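Local atomic coordinates of methyltransferase type 12 (Clostridium thermocellum, PDB entry 3JWG), a protein that probably transfers a methyl group from S-adenosyl-L-methionine to the 2'-oxygen of the 3'-terminal nucleotide of small RNAs, the C-terminal methyltransferase domain being the part present here. Residues Gly19-Val24 against Ala105-Glu110; Asn42-Leu47 against Ile86-Ser91; Thr173-Val178 against Tyr184-Leu189. One frame throughout, in Å; residues are numbered along the deposited sequence.

Interaction 1 (Gly19-Val24 against Ala105-Glu110); sequences GTVVAV and AATVIE. With MG (magnesium ion), chain B.
Val21 meets strand 105-109 with both of its methyls, one for each of two residues. CG1 of Val21 lies against CG2 of Thr107 at 3.7 Å, the two side chains running at a slant to each other. CG2 of Val21 faces CD1 of Ile109 at 3.9 Å, and here the side chains approach tip to tip. The torsion orients the fork: with chi1 at 178°, CG1 stands anti to the backbone N and CG2 beside it, directing the methyls to Thr107 and Ile109. No hydrogen bond joins the segments; the contact is apolar and buried, with the nearest CA pair, Val21 and Thr107, 8.0 Å apart.

The second shell fixes the strand side. OG1 of Thr107 is hydrogen-bonded to OD1 of Asp35, and backbone bonds from Thr107 to Ile34 and Leu36 tie it into strand 32-36. Leu43 of helix 42-48 packs on both Thr107 and Ile109.

Beyond the apolar layer, the main chain of Ile109 turns to metal binding. Its carbonyl O holds the magnesium ion at 2.3 Å, and its N donates to water 1 at 2.8 Å. Water 1 is itself a ligand, 2.4 Å from the magnesium ion, so this residue grips the site directly and through a water. Gly37 O and two further waters complete the five ligands found. A layer of helix 13-27 on the central strands, with binding groups at their C-terminal ends, is characteristic of the Rossmann-like class I methyltransferase fold.

Interaction 2 (Asn42-Leu47 against Ile86-Ser91); sequences NLLSLL and ISLFQS
Leu44 reaches from helix 42-48 to the edge strand 86-90, where Ile86 and Leu88 receive it. Its CB already lies near the strand, 4.3 Å from CD1 of Ile86. One bond further out, CG of Leu44 comes to 4.2 Å from the same CD1, a methyl that lies alongside CB and CG and is also near CD2 of the leucine. At the tip the branches part. CD2 of Leu44 meets CD2 of Leu88 at 3.4 Å, whereas CD1 of Leu44 makes no contact with residues 86-91.

The methyl pair is tighter than ordinary van der Waals contact. The leucine that makes it is also twisted from regular staggering, with chi1 at -85° and chi2 at only 35°. Together these values suggest local strain, although the placement of the terminal carbons may be partly at fault, and the exact closeness is best regarded as doubtful.

The strand residues come to the leucine in different ways. Ile86 aims its CB at the helix and extends its chain, chi2 165°, to present CD1. In Leu88 the first bond does not point at the helix, and it is the end of the side chain that closes the distance. The contact is wholly apolar, without a hydrogen bond between the segments.

Around it, Leu73 of helix 63-73 packs on Leu44 and Ile75 on Leu88, while Ser87 forms backbone bonds with Ile56 and Gly58 in the neighbouring strand. Helix 42-48 joins parallel strands 32-36 and 55-60, so the leucine reaches beyond its own beta-alpha-beta crossover to the next strand of the Rossmann-like sheet.

Interaction 3 (Thr173-Val178 against Tyr184-Leu189); sequences TWAVKV and YSVRFL
The ring of Phe188 is met at its edge: CB of Ala175 lies in the ring plane, 3.4 Å from CE1. The same methyl is 3.6 Å from CZ, so it straddles the CE1-CZ side rather than resting over a face. Val176 adds CG2 near the ring plane, 4.3 Å from CZ. Another flat group, the indole of Trp174, is packed from within its own helix, with CG1 of Val178 standing 3.5 Å above one face and displaced toward the rim. NE1 of Trp174 is hydrogen-bonded to OE2 of Glu124, and Trp166 meets the Trp174 indole edge-to-face.

These residues belong to the far edge of the class I methyltransferase sheet, where strand 184-191 pairs antiparallel with strand 202-209 and lies outermost. Helix 168-182 leads directly into that edge strand and packs back against it. The evidence is an angle of 159° between the segment directions, nearly antiparallel, and an axis separation of 8.1 Å.

Tyr184, Val186 and Phe188 all direct CB to the helix, and the last two make the contact. The methyl of Ala175 is what the edge of the phenylalanine ring meets. Phe207 of strand 202-209 lies against both Ala175 and Val186, carrying the apolar layer inward from the edge. No hydrogen bond crosses between the segments.

Val186 is set beside the helix backbone by its torsion, chi1 64°, which puts CG1 between the backbone N and the carbonyl carbon and CG2 anti to N. CG2 faces CB of Ala175, while CG1 lies 4.1 Å from the carbonyl O of Ala175.

How the interactions relate
All three interactions set a helix against one seven-stranded sheet by apolar contact, without a hydrogen bond across. Interactions 1 and 2 are buried neighbours, centres about 12 Å apart, and interaction 2 is nested in the chain loop closed by interaction 1. They touch directly: CG2 of Val22 lies 3.9 Å from CD1 of Leu43. Interaction 1, nearest the chain centre, alone includes a magnesium ligand. Interaction 2 carries the aliphatic layer out to edge strand 86-90. Interaction 3 is on the opposite edge, about 25 Å from interaction 2 between centres; it is partly exposed, local in sequence, and adds an aromatic edge, that of Phe188, to the aliphatic packing.

Interaction 1 (Gly19-Val24 against Ala105-Glu110)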
loop_
_atom_site.group_PDB
_atom_site.type_symbol
_atom_site.label_atom_id
_atom_site.label_comp_id
_atom_site.label_asym_id
_atom_site.label_seq_id
_atom_site.Cartn_x
_atom_site.Cartn_y
_atom_site.Cartn_z
ATOM N N GLY A 19 -7.658 7.015 4.451
ATOM C CA GLY A 19 -9.104 6.923 4.362
ATOM C C GLY A 19 -9.531 6.657 2.933
ATOM O O GLY A 19 -10.488 5.921 2.686
ATOM N N THR A 20 -8.816 7.260 1.988
ATOM C CA THR A 20 -9.109 7.076 0.572
ATOM C C THR A 20 -8.868 5.615 0.192
ATOM O O THR A 20 -9.654 5.019 -0.535
ATOM C CB THR A 20 -8.211 7.964 -0.303
ATOM O OG1 THR A 20 -8.475 9.345 -0.017
ATOM C CG2 THR A 20 -8.472 7.685 -1.772
ATOM N N VAL A 21 -7.766 5.048 0.674
ATOM C CA VAL A 21 -7.466 3.648 0.388
ATOM C C VAL A 21 -8.599 2.758 0.902
ATOM O O VAL A 21 -9.067 1.866 0.198
ATOM C CB VAL A 21 -6.148 3.203 1.057
ATOM C CG1 VAL A 21 -5.905 1.731 0.779
ATOM C CG2 VAL A 21 -4.983 4.040 0.527
ATOM N N VAL A 22 -9.040 3.006 2.134
ATOM C CA VAL A 22 -10.122 2.221 2.725
ATOM C C VAL A 22 -11.390 2.298 1.871
ATOM O O VAL A 22 -12.045 1.284 1.617
ATOM C CB VAL A 22 -10.440 2.719 4.157
ATOM C CG1 VAL A 22 -11.609 1.932 4.748
ATOM C CG2 VAL A 22 -9.201 2.566 5.037
ATOM N N ALA A 23 -11.732 3.505 1.426
ATOM C CA ALA A 23 -12.924 3.710 0.605
ATOM C C ALA A 23 -12.832 2.944 -0.706
ATOM O O ALA A 23 -13.819 2.366 -1.162
ATOM C CB ALA A 23 -13.130 5.204 0.329
ATOM N N VAL A 24 -11.656 2.934 -1.323
ATOM C CA VAL A 24 -11.500 2.200 -2.574
ATOM C C VAL A 24 -11.750 0.711 -2.323
ATOM O O VAL A 24 -12.481 0.056 -3.076
ATOM C CB VAL A 24 -10.089 2.401 -3.181
ATOM C CG1 VAL A 24 -9.902 1.485 -4.387
ATOM C CG2 VAL A 24 -9.913 3.853 -3.605
ATOM N N ALA A 105 -7.712 -8.111 -1.965
ATOM C CA ALA A 105 -6.960 -6.936 -2.377
ATOM C C ALA A 105 -5.670 -6.789 -1.594
ATOM O O ALA A 105 -5.572 -7.235 -0.446
ATOM C CB ALA A 105 -7.814 -5.678 -2.188
ATOM N N ALA A 106 -4.683 -6.165 -2.228
ATOM C CA ALA A 106 -3.403 -5.906 -1.593
ATOM C C ALA A 106 -3.181 -4.399 -1.675
ATOM O O ALA A 106 -3.492 -3.769 -2.691
ATOM C CB ALA A 106 -2.273 -6.644 -2.320
ATOM N N THR A 107 -2.673 -3.823 -0.594
ATOM C CA THR A 107 -2.382 -2.396 -0.553
ATOM C C THR A 107 -0.867 -2.237 -0.408
ATOM O O THR A 107 -0.208 -3.009 0.300
ATOM C CB THR A 107 -3.112 -1.698 0.620
ATOM O OG1 THR A 107 -2.783 -2.354 1.846
ATOM C CG2 THR A 107 -4.633 -1.755 0.417
ATOM N N VAL A 108 -0.329 -1.234 -1.090
ATOM C CA VAL A 108 1.099 -0.956 -1.109
ATOM C C VAL A 108 1.271 0.547 -0.916
ATOM O O VAL A 108 1.153 1.320 -1.863
ATOM C CB VAL A 108 1.688 -1.372 -2.478
ATOM C CG1 VAL A 108 3.193 -1.162 -2.499
ATOM C CG2 VAL A 108 1.335 -2.831 -2.765
ATOM N N ILE A 109 1.537 0.955 0.320
ATOM C CA ILE A 109 1.685 2.367 0.641
ATOM C C ILE A 109 3.090 2.672 1.159
ATOM O O ILE A 109 3.580 2.013 2.068
ATOM C CB ILE A 109 0.645 2.777 1.706
ATOM C CG1 ILE A 109 -0.748 2.334 1.254
ATOM C CG2 ILE A 109 0.699 4.287 1.945
ATOM C CD1 ILE A 109 -1.825 2.519 2.295
ATOM N N GLU A 110 3.735 3.670 0.565
ATOM C CA GLU A 110 5.085 4.064 0.957
ATOM C C GLU A 110 6.058 2.890 0.920
ATOM O O GLU A 110 6.783 2.622 1.884
ATOM C CB GLU A 110 5.052 4.699 2.348
ATOM C CG GLU A 110 4.076 5.867 2.425
ATOM C CD GLU A 110 4.108 6.588 3.758
ATOM O OE1 GLU A 110 4.039 5.915 4.811
ATOM O OE2 GLU A 110 4.193 7.834 3.749
HETATM MG MG MG B . 2.684 0.882 3.898
HETATM O O HOH W 1 1.757 -0.796 2.435
HETATM O O HOH W 2 0.425 0.859 5.077
HETATM O O HOH W 3 2.967 2.668 5.683
#

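Interaction 2 (Asn42-Leu47 against Ile86-Ser91)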
loop_
_atom_site.group_PDB
_atom_site.type_symbol
_atom_site.label_atom_id
_atom_site.label_comp_id
_atom_site.label_asym_id
_atom_site.label_seq_id
_atom_site.Cartn_x
_atom_site.Cartn_y
_atom_site.Cartn_z
ATOM N N ASN A 42 -0.904 1.892 10.522
ATOM C CA ASN A 42 -1.876 2.977 10.462
ATOM C C ASN A 42 -3.090 2.618 9.619
ATOM O O ASN A 42 -4.218 2.976 9.967
ATOM C CB ASN A 42 -1.220 4.257 9.943
ATOM C CG ASN A 42 -0.220 4.825 10.923
ATOM O OD1 ASN A 42 -0.462 4.832 12.128
ATOM N ND2 ASN A 42 0.906 5.312 10.416
ATOM N N LEU A 43 -2.866 1.904 8.519
ATOM C CA LEU A 43 -3.966 1.485 7.656
ATOM C C LEU A 43 -4.752 0.372 8.356
ATOM O O LEU A 43 -5.986 0.327 8.301
ATOM C CB LEU A 43 -3.438 0.969 6.318
ATOM C CG LEU A 43 -4.532 0.479 5.363
ATOM C CD1 LEU A 43 -5.427 1.651 4.975
ATOM C CD2 LEU A 43 -3.903 -0.156 4.129
ATOM N N LEU A 44 -4.024 -0.525 9.017
ATOM C CA LEU A 44 -4.641 -1.628 9.743
ATOM C C LEU A 44 -5.676 -1.098 10.734
ATOM O O LEU A 44 -6.778 -1.636 10.834
ATOM C CB LEU A 44 -3.566 -2.428 10.489
ATOM C CG LEU A 44 -2.794 -3.530 9.755
ATOM C CD1 LEU A 44 -2.562 -3.179 8.306
ATOM C CD2 LEU A 44 -1.481 -3.760 10.474
ATOM N N SER A 45 -5.318 -0.043 11.462
ATOM C CA SER A 45 -6.223 0.557 12.442
ATOM C C SER A 45 -7.540 0.972 11.803
ATOM O O SER A 45 -8.614 0.691 12.339
ATOM C CB SER A 45 -5.591 1.793 13.092
ATOM O OG SER A 45 -4.371 1.482 13.729
ATOM N N LEU A 46 -7.455 1.657 10.664
ATOM C CA LEU A 46 -8.648 2.123 9.961
ATOM C C LEU A 46 -9.501 0.979 9.432
ATOM O O LEU A 46 -10.729 1.061 9.426
ATOM C CB LEU A 46 -8.267 3.041 8.792
ATOM C CG LEU A 46 -7.642 4.407 9.091
ATOM C CD1 LEU A 46 -7.450 5.146 7.776
ATOM C CD2 LEU A 46 -8.536 5.217 10.021
ATOM N N LEU A 47 -8.848 -0.078 8.966
ATOM C CA LEU A 47 -9.560 -1.237 8.440
ATOM C C LEU A 47 -10.379 -1.925 9.537
ATOM O O LEU A 47 -11.517 -2.351 9.306
ATOM C CB LEU A 47 -8.563 -2.222 7.821
ATOM C CG LEU A 47 -7.923 -1.741 6.513
ATOM C CD1 LEU A 47 -6.859 -2.730 6.049
ATOM C CD2 LEU A 47 -9.013 -1.583 5.447
ATOM N N ILE A 86 -7.411 -9.839 12.559
ATOM C CA ILE A 86 -6.097 -9.330 12.193
ATOM C C ILE A 86 -4.910 -10.269 12.391
ATOM O O ILE A 86 -4.847 -11.044 13.353
ATOM C CB ILE A 86 -5.830 -8.005 12.942
ATOM C CG1 ILE A 86 -4.566 -7.332 12.408
ATOM C CG2 ILE A 86 -5.697 -8.271 14.426
ATOM C CD1 ILE A 86 -4.436 -5.886 12.839
ATOM N N SER A 87 -3.966 -10.173 11.462
ATOM C CA SER A 87 -2.755 -10.978 11.472
ATOM C C SER A 87 -1.564 -10.130 11.022
ATOM O O SER A 87 -1.704 -9.246 10.176
ATOM C CB SER A 87 -2.918 -12.171 10.532
ATOM O OG SER A 87 -1.676 -12.806 10.304
ATOM N N LEU A 88 -0.397 -10.402 11.594
ATOM C CA LEU A 88 0.819 -9.672 11.241
ATOM C C LEU A 88 1.978 -10.647 11.144
ATOM O O LEU A 88 2.076 -11.571 11.947
ATOM C CB LEU A 88 1.153 -8.627 12.312
ATOM C CG LEU A 88 0.219 -7.444 12.557
ATOM C CD1 LEU A 88 0.605 -6.762 13.859
ATOM C CD2 LEU A 88 0.298 -6.470 11.405
ATOM N N PHE A 89 2.849 -10.456 10.158
ATOM C CA PHE A 89 4.019 -11.316 10.022
ATOM C C PHE A 89 5.124 -10.635 9.229
ATOM O O PHE A 89 4.875 -9.696 8.468
ATOM C CB PHE A 89 3.643 -12.678 9.407
ATOM C CG PHE A 89 3.313 -12.640 7.942
ATOM C CD1 PHE A 89 4.314 -12.778 6.984
ATOM C CD2 PHE A 89 1.990 -12.536 7.518
ATOM C CE1 PHE A 89 4.004 -12.821 5.625
ATOM C CE2 PHE A 89 1.666 -12.577 6.164
ATOM C CZ PHE A 89 2.674 -12.721 5.214
ATOM N N GLN A 90 6.351 -11.099 9.431
ATOM C CA GLN A 90 7.511 -10.526 8.766
ATOM C C GLN A 90 7.809 -11.204 7.440
ATOM O O GLN A 90 7.596 -12.408 7.277
ATOM C CB GLN A 90 8.731 -10.611 9.694
ATOM C CG GLN A 90 9.957 -9.854 9.201
ATOM C CD GLN A 90 11.073 -9.798 10.235
ATOM O OE1 GLN A 90 12.104 -9.158 10.018
ATOM N NE2 GLN A 90 10.870 -10.468 11.366
ATOM N N SER A 91 8.290 -10.415 6.486
ATOM C CA SER A 91 8.639 -10.922 5.168
ATOM C C SER A 91 9.552 -9.944 4.449
ATOM O O SER A 91 9.443 -8.733 4.633
ATOM C CB SER A 91 7.391 -11.149 4.316
ATOM O OG SER A 91 7.761 -11.525 2.997
#

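Interaction 3 (Thr173-Val178 against Tyr184-Leu189)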
loop_
_atom_site.group_PDB
_atom_site.type_symbol
_atom_site.label_atom_id
_atom_site.label_comp_id
_atom_site.label_asym_id
_atom_site.label_seq_id
_atom_site.Cartn_x
_atom_site.Cartn_y
_atom_site.Cartn_z
ATOM N N THR A 173 3.987 5.467 -16.069
ATOM C CA THR A 173 4.688 4.641 -17.046
ATOM C C THR A 173 4.944 3.267 -16.423
ATOM O O THR A 173 4.732 2.227 -17.055
ATOM C CB THR A 173 6.038 5.273 -17.444
ATOM O OG1 THR A 173 5.802 6.555 -18.040
ATOM C CG2 THR A 173 6.778 4.380 -18.437
ATOM N N TRP A 174 5.404 3.278 -15.176
ATOM C CA TRP A 174 5.678 2.049 -14.441
ATOM C C TRP A 174 4.399 1.234 -14.265
ATOM O O TRP A 174 4.375 0.033 -14.523
ATOM C CB TRP A 174 6.245 2.375 -13.057
ATOM C CG TRP A 174 6.332 1.175 -12.166
ATOM C CD1 TRP A 174 7.303 0.212 -12.174
ATOM C CD2 TRP A 174 5.390 0.788 -11.156
ATOM N NE1 TRP A 174 7.026 -0.749 -11.232
ATOM C CE2 TRP A 174 5.857 -0.421 -10.592
ATOM C CE3 TRP A 174 4.196 1.347 -10.672
ATOM C CZ2 TRP A 174 5.171 -1.088 -9.567
ATOM C CZ3 TRP A 174 3.510 0.682 -9.648
ATOM C CH2 TRP A 174 4.002 -0.519 -9.110
ATOM N N ALA A 175 3.340 1.893 -13.813
ATOM C CA ALA A 175 2.064 1.221 -13.588
ATOM C C ALA A 175 1.504 0.577 -14.856
ATOM O O ALA A 175 1.083 -0.579 -14.835
ATOM C CB ALA A 175 1.054 2.195 -13.018
ATOM N N VAL A 176 1.493 1.329 -15.952
ATOM C CA VAL A 176 0.980 0.817 -17.219
ATOM C C VAL A 176 1.751 -0.416 -17.685
ATOM O O VAL A 176 1.153 -1.386 -18.162
ATOM C CB VAL A 176 1.034 1.907 -18.327
ATOM C CG1 VAL A 176 0.713 1.295 -19.692
ATOM C CG2 VAL A 176 0.040 3.014 -18.003
ATOM N N LYS A 177 3.073 -0.387 -17.542
ATOM C CA LYS A 177 3.895 -1.514 -17.958
ATOM C C LYS A 177 3.672 -2.768 -17.125
ATOM O O LYS A 177 3.519 -3.854 -17.677
ATOM C CB LYS A 177 5.385 -1.151 -17.931
ATOM C CG LYS A 177 5.848 -0.352 -19.143
ATOM C CD LYS A 177 7.302 0.095 -19.006
ATOM C CE LYS A 177 7.679 1.118 -20.075
ATOM N NZ LYS A 177 9.064 1.636 -19.866
ATOM N N VAL A 178 3.662 -2.637 -15.800
ATOM C CA VAL A 178 3.454 -3.808 -14.963
ATOM C C VAL A 178 2.046 -4.363 -15.146
ATOM O O VAL A 178 1.845 -5.580 -15.153
ATOM C CB VAL A 178 3.702 -3.500 -13.463
ATOM C CG1 VAL A 178 5.112 -2.981 -13.278
ATOM C CG2 VAL A 178 2.682 -2.498 -12.950
ATOM N N TYR A 184 -3.283 -7.007 -15.768
ATOM C CA TYR A 184 -4.125 -6.146 -14.949
ATOM C C TYR A 184 -4.432 -4.895 -15.759
ATOM O O TYR A 184 -3.717 -4.567 -16.704
ATOM C CB TYR A 184 -3.387 -5.699 -13.676
ATOM C CG TYR A 184 -3.414 -6.665 -12.510
ATOM C CD1 TYR A 184 -4.309 -6.486 -11.456
ATOM C CD2 TYR A 184 -2.537 -7.743 -12.454
ATOM C CE1 TYR A 184 -4.329 -7.357 -10.366
ATOM C CE2 TYR A 184 -2.545 -8.627 -11.368
ATOM C CZ TYR A 184 -3.443 -8.427 -10.329
ATOM O OH TYR A 184 -3.447 -9.287 -9.252
ATOM N N SER A 185 -5.502 -4.211 -15.383
ATOM C CA SER A 185 -5.851 -2.948 -16.004
ATOM C C SER A 185 -5.583 -1.977 -14.849
ATOM O O SER A 185 -5.657 -2.368 -13.677
ATOM C CB SER A 185 -7.328 -2.934 -16.422
ATOM O OG SER A 185 -8.177 -3.167 -15.317
ATOM N N VAL A 186 -5.254 -0.727 -15.150
ATOM C CA VAL A 186 -4.974 0.215 -14.073
ATOM C C VAL A 186 -5.547 1.602 -14.333
ATOM O O VAL A 186 -5.661 2.035 -15.482
ATOM C CB VAL A 186 -3.430 0.304 -13.811
ATOM C CG1 VAL A 186 -2.720 0.876 -15.021
ATOM C CG2 VAL A 186 -3.149 1.143 -12.569
ATOM N N ARG A 187 -5.942 2.278 -13.258
ATOM C CA ARG A 187 -6.487 3.628 -13.345
ATOM C C ARG A 187 -5.773 4.447 -12.280
ATOM O O ARG A 187 -5.283 3.892 -11.289
ATOM C CB ARG A 187 -8.010 3.633 -13.115
ATOM C CG ARG A 187 -8.463 3.369 -11.687
ATOM C CD ARG A 187 -9.985 3.201 -11.639
ATOM N NE ARG A 187 -10.507 3.056 -10.280
ATOM C CZ ARG A 187 -10.725 4.063 -9.442
ATOM N NH1 ARG A 187 -10.470 5.310 -9.817
ATOM N NH2 ARG A 187 -11.209 3.827 -8.223
ATOM N N PHE A 188 -5.700 5.759 -12.488
ATOM C CA PHE A 188 -4.999 6.630 -11.553
ATOM C C PHE A 188 -5.878 7.620 -10.831
ATOM O O PHE A 188 -6.889 8.090 -11.362
ATOM C CB PHE A 188 -3.885 7.380 -12.291
ATOM C CG PHE A 188 -2.920 6.471 -12.982
ATOM C CD1 PHE A 188 -1.989 5.741 -12.250
ATOM C CD2 PHE A 188 -2.983 6.287 -14.360
ATOM C CE1 PHE A 188 -1.143 4.840 -12.879
ATOM C CE2 PHE A 188 -2.138 5.383 -14.998
ATOM C CZ PHE A 188 -1.216 4.658 -14.256
ATOM N N LEU A 189 -5.474 7.926 -9.604
ATOM C CA LEU A 189 -6.181 8.869 -8.762
ATOM C C LEU A 189 -5.198 9.909 -8.237
ATOM O O LEU A 189 -3.987 9.668 -8.162
ATOM C CB LEU A 189 -6.839 8.151 -7.578
ATOM C CG LEU A 189 -7.977 7.165 -7.864
ATOM C CD1 LEU A 189 -7.449 5.967 -8.626
ATOM C CD2 LEU A 189 -8.604 6.722 -6.558
#